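Side-chain contacts in putative uncharacterized protein TTHB071 (PDB 3AYV), which binds several zinc ions in a xylose isomerase-like TIM barrel and may act as a DNA-repair endonuclease, though its function is not established: residues 145-148 against 149-153; 213-216 against 217-220. One frame throughout, in Å; residues are numbered along the deposited sequence.

In the fold
Both contacts lie in one eight-stranded TIM barrel, interaction 1 on an outer helix and interaction 2 at the entry to a barrel strand. Interaction 1 comes first in the chain. It takes in helix 147-153 and the residues leading into it, between strands 132-136 and 158-162. Interaction 2 is the turn that leads into the last strand, 219-222. The two do not touch: their centres are 22 Å apart and their nearest atoms about 11 Å. Neither supplies a zinc ligand, but each has a side chain near one. The side chain of Leu146 is about 7 Å from that of Glu136. The side chain of Met220 is about 8 Å from that of His187. Each is about 11 Å from a bound zinc ion.

Interaction 1: 145-148 against 149-153; sequences ALRP and VLEAH
Glu151 has its CG opposite its own carbonyl carbon (chi1 -63°), which swings the chain back over the preceding turn, against Arg147 and Pro148. Glu151 CG lies 3.1 Å from Arg147 O, and Glu151 OE1 reaches 3.5 Å from Pro148 CA. Arg147 turns the other way. Its CG stands opposite the backbone N (chi1 -167°), and a bend at chi3 carries the guanidinium off from the carboxylate. The two flat groups are inclined at 68°. Arg147 NE and Glu151 OE1 are 6.0 Å apart, so no salt bridge forms; the opposite charges probably attract only weakly. The nearest side-chain approach of this pair is a loose one, of the Arg147 methylene CG to the carboxylate oxygen Glu151 OE1, at 4.0 Å.

The backbone does the main binding. Leu150 N donates to Leu146 O at 3.1 Å in a nearly straight bond. Val149 N makes a weak second bond to the same oxygen. Glu151 N bonds to Arg147 O, and Ala152 N to Pro148 O. Pro148 has no N-H to give, which suits the first turn of a helix. Leu150 CG and Val149 CB both close on Leu146 O, each at 3.5 Å, and lie beside this oxygen, which also takes the two N-H groups.

The turn belongs to the beta-alpha-beta unit of strand 132-136, helix 147-153 and strand 158-162. Leu146 and Leu150 pack on Phe159 of strand 158-162. Pro148 and Ala152 lie against Leu113 of helix 112-118, and Ala145 meets Ala108 of helix 105-110.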
loop_
_atom_site.group_PDB
_atom_site.type_symbol
_atom_site.label_atom_id
_atom_site.label_comp_id
_atom_site.label_asym_id
_atom_site.label_seq_id
_atom_site.Cartn_x
_atom_site.Cartn_y
_atom_site.Cartn_z
ATOM N N ALA A 145 5.881 -10.003 12.909
ATOM C CA ALA A 145 6.857 -8.926 12.934
ATOM C C ALA A 145 6.211 -7.552 12.726
ATOM O O ALA A 145 6.827 -6.527 13.017
ATOM C CB ALA A 145 7.938 -9.155 11.905
ATOM N N LEU A 146 4.978 -7.544 12.219
ATOM C CA LEU A 146 4.246 -6.284 12.032
ATOM C C LEU A 146 3.358 -5.976 13.237
ATOM O O LEU A 146 3.114 -4.813 13.561
ATOM C CB LEU A 146 3.379 -6.337 10.758
ATOM C CG LEU A 146 4.240 -6.425 9.483
ATOM C CD1 LEU A 146 3.314 -6.407 8.281
ATOM C CD2 LEU A 146 5.360 -5.312 9.400
ATOM N N ARG A 147 2.850 -7.018 13.874
ATOM C CA ARG A 147 1.936 -6.825 15.004
ATOM C C ARG A 147 2.469 -5.846 16.094
ATOM O O ARG A 147 1.725 -4.964 16.525
ATOM C CB ARG A 147 1.546 -8.192 15.604
ATOM C CG ARG A 147 0.369 -8.108 16.577
ATOM C CD ARG A 147 -0.056 -9.490 17.040
ATOM N NE ARG A 147 -0.930 -10.150 16.067
ATOM C CZ ARG A 147 -2.243 -9.938 15.978
ATOM N NH1 ARG A 147 -2.841 -9.068 16.788
ATOM N NH2 ARG A 147 -2.961 -10.594 15.069
ATOM N N PRO A 148 3.739 -5.990 16.536
ATOM C CA PRO A 148 4.226 -5.039 17.561
ATOM C C PRO A 148 4.359 -3.584 17.069
ATOM O O PRO A 148 4.252 -2.628 17.874
ATOM C CB PRO A 148 5.617 -5.588 17.908
ATOM C CG PRO A 148 5.587 -7.079 17.447
ATOM C CD PRO A 148 4.792 -6.971 16.173
ATOM N N VAL A 149 4.616 -3.399 15.779
ATOM C CA VAL A 149 4.682 -2.033 15.231
ATOM C C VAL A 149 3.310 -1.387 15.373
ATOM O O VAL A 149 3.177 -0.233 15.823
ATOM C CB VAL A 149 5.111 -1.997 13.741
ATOM C CG1 VAL A 149 5.327 -0.549 13.269
ATOM C CG2 VAL A 149 6.397 -2.831 13.513
ATOM N N LEU A 150 2.284 -2.118 14.932
ATOM C CA LEU A 150 0.903 -1.650 15.078
ATOM C C LEU A 150 0.527 -1.415 16.538
ATOM O O LEU A 150 -0.070 -0.377 16.874
ATOM C CB LEU A 150 -0.060 -2.661 14.436
ATOM C CG LEU A 150 0.251 -2.963 12.964
ATOM C CD1 LEU A 150 -0.522 -4.161 12.478
ATOM C CD2 LEU A 150 -0.088 -1.723 12.132
ATOM N N GLU A 151 0.865 -2.355 17.410
ATOM C CA GLU A 151 0.462 -2.239 18.824
ATOM C C GLU A 151 1.141 -1.055 19.501
ATOM O O GLU A 151 0.521 -0.352 20.304
ATOM C CB GLU A 151 0.889 -3.464 19.600
ATOM C CG GLU A 151 0.312 -4.762 19.239
ATOM C CD GLU A 151 0.900 -5.809 20.178
ATOM O OE1 GLU A 151 1.928 -6.454 19.815
ATOM O OE2 GLU A 151 0.388 -5.908 21.309
ATOM N N ALA A 152 2.432 -0.863 19.207
ATOM C CA ALA A 152 3.170 0.265 19.772
ATOM C C ALA A 152 2.514 1.587 19.404
ATOM O O ALA A 152 2.519 2.546 20.203
ATOM C CB ALA A 152 4.668 0.239 19.356
ATOM N N HIS A 153 1.901 1.651 18.220
ATOM C CA HIS A 153 1.267 2.892 17.813
ATOM C C HIS A 153 -0.207 3.017 18.236
ATOM O O HIS A 153 -0.837 4.065 18.018
ATOM C CB HIS A 153 1.548 3.214 16.345
ATOM C CG HIS A 153 2.902 3.822 16.148
ATOM N ND1 HIS A 153 3.192 5.115 16.535
ATOM C CD2 HIS A 153 4.068 3.294 15.698
ATOM C CE1 HIS A 153 4.465 5.376 16.282
ATOM N NE2 HIS A 153 5.021 4.284 15.775
#

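Interaction 2: 213-216 against 217-220; sequences RPYL and DRTM
Tyr215 to Arg218 form a type I beta turn, closed by a hydrogen bond from Arg218 N to Tyr215 O at 3.0 Å. Bends at chi2 and chi3 fold the Arg218 chain back over the turn. Tyr215 CD1 sits over the centre of one guanidinium face, 3.7 Å from Arg218 CZ. The two planes are 49° apart, so this is an inclined contact and not a parallel stack. Asp217 meets the guanidinium at its edge. Its CG lies between backbone N and carbonyl carbon (chi1 56°), which turns the carboxylate back towards the start of the turn. There Arg218 NH1 gives a salt-bridging hydrogen bond of 3.1 Å to the syn side of Asp217 OD1. An alanine in place of Arg218 would probably leave the Asp217 carboxylate without this charged mate and take away the guanidinium that Tyr215 CD1 packs against.

Beside the turn, Leu216 and Met220 make an apolar contact, CD2 of Leu216 resting 3.7 Å from SD of Met220. Met220 CE also curls to 3.5 Å from Leu216 O. A water donates to both Leu216 O and Arg218 O and bridges the two carbonyls. Leu216 also packs on Leu235 and Leu238 of helix 229-240, while Met220 touches Val3 and Leu188 of the flanking strands. This is a tight turn feeding the eighth strand of a TIM barrel, the strand that closes the sheet against the first.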
loop_
_atom_site.group_PDB
_atom_site.type_symbol
_atom_site.label_atom_id
_atom_site.label_comp_id
_atom_site.label_asym_id
_atom_site.label_seq_id
_atom_site.Cartn_x
_atom_site.Cartn_y
_atom_site.Cartn_z
ATOM N N ARG A 213 -14.444 -12.095 0.414
ATOM C CA ARG A 213 -15.803 -11.561 0.552
ATOM C C ARG A 213 -16.051 -10.761 1.857
ATOM O O ARG A 213 -16.672 -9.696 1.794
ATOM C CB ARG A 213 -16.887 -12.636 0.326
ATOM C CG ARG A 213 -18.236 -12.025 -0.069
ATOM C CD ARG A 213 -19.295 -13.086 -0.298
ATOM N NE ARG A 213 -18.680 -14.380 -0.600
ATOM C CZ ARG A 213 -18.606 -14.911 -1.814
ATOM N NH1 ARG A 213 -19.129 -14.257 -2.838
ATOM N NH2 ARG A 213 -18.018 -16.090 -2.003
ATOM N N PRO A 214 -15.545 -11.242 3.020
ATOM C CA PRO A 214 -15.778 -10.446 4.242
ATOM C C PRO A 214 -15.213 -9.031 4.213
ATOM O O PRO A 214 -15.632 -8.203 5.015
ATOM C CB PRO A 214 -15.117 -11.283 5.352
ATOM C CG PRO A 214 -15.117 -12.670 4.826
ATOM C CD PRO A 214 -14.853 -12.502 3.335
ATOM N N TYR A 215 -14.292 -8.743 3.288
ATOM C CA TYR A 215 -13.548 -7.458 3.265
ATOM C C TYR A 215 -14.028 -6.474 2.219
ATOM O O TYR A 215 -13.466 -5.407 2.043
ATOM C CB TYR A 215 -12.021 -7.741 3.135
ATOM C CG TYR A 215 -11.549 -8.608 4.271
ATOM C CD1 TYR A 215 -11.179 -8.040 5.487
ATOM C CD2 TYR A 215 -11.540 -9.995 4.164
ATOM C CE1 TYR A 215 -10.789 -8.822 6.550
ATOM C CE2 TYR A 215 -11.160 -10.783 5.231
ATOM C CZ TYR A 215 -10.776 -10.183 6.418
ATOM O OH TYR A 215 -10.395 -10.962 7.483
ATOM N N LEU A 216 -15.118 -6.811 1.540
ATOM C CA LEU A 216 -15.625 -5.975 0.448
ATOM C C LEU A 216 -16.139 -4.591 0.853
ATOM O O LEU A 216 -16.373 -3.734 -0.008
ATOM C CB LEU A 216 -16.692 -6.737 -0.363
ATOM C CG LEU A 216 -16.150 -7.974 -1.088
ATOM C CD1 LEU A 216 -17.248 -8.675 -1.862
ATOM C CD2 LEU A 216 -14.998 -7.633 -2.029
ATOM N N ASP A 217 -16.291 -4.367 2.159
ATOM C CA ASP A 217 -16.707 -3.063 2.676
ATOM C C ASP A 217 -15.510 -2.157 3.031
ATOM O O ASP A 217 -15.703 -0.999 3.456
ATOM C CB ASP A 217 -17.656 -3.235 3.883
ATOM C CG ASP A 217 -17.049 -4.081 5.013
ATOM O OD1 ASP A 217 -16.164 -4.946 4.769
ATOM O OD2 ASP A 217 -17.474 -3.892 6.170
ATOM N N ARG A 218 -14.296 -2.688 2.834
ATOM C CA ARG A 218 -13.038 -1.964 3.048
ATOM C C ARG A 218 -12.540 -1.341 1.746
ATOM O O ARG A 218 -12.968 -1.727 0.648
ATOM C CB ARG A 218 -11.954 -2.922 3.563
ATOM C CG ARG A 218 -11.799 -3.014 5.087
ATOM C CD ARG A 218 -12.890 -3.810 5.744
ATOM N NE ARG A 218 -12.425 -4.489 6.953
ATOM C CZ ARG A 218 -13.044 -5.521 7.508
ATOM N NH1 ARG A 218 -14.174 -5.989 6.971
ATOM N NH2 ARG A 218 -12.549 -6.085 8.602
ATOM N N THR A 219 -11.626 -0.387 1.863
ATOM C CA THR A 219 -11.027 0.208 0.681
ATOM C C THR A 219 -10.173 -0.861 0.006
ATOM O O THR A 219 -9.389 -1.549 0.675
ATOM C CB THR A 219 -10.215 1.456 1.009
ATOM O OG1 THR A 219 -11.074 2.420 1.641
ATOM C CG2 THR A 219 -9.638 2.073 -0.270
ATOM N N MET A 220 -10.372 -1.010 -1.306
ATOM C CA MET A 220 -9.653 -1.980 -2.108
ATOM C C MET A 220 -8.955 -1.276 -3.262
ATOM O O MET A 220 -9.566 -0.462 -3.968
ATOM C CB MET A 220 -10.606 -3.050 -2.606
ATOM C CG MET A 220 -11.052 -4.007 -1.510
ATOM S SD MET A 220 -12.421 -4.995 -2.083
ATOM C CE MET A 220 -13.677 -3.716 -2.278
HETATM O O HOH W 1 -15.484 -1.135 -0.135
#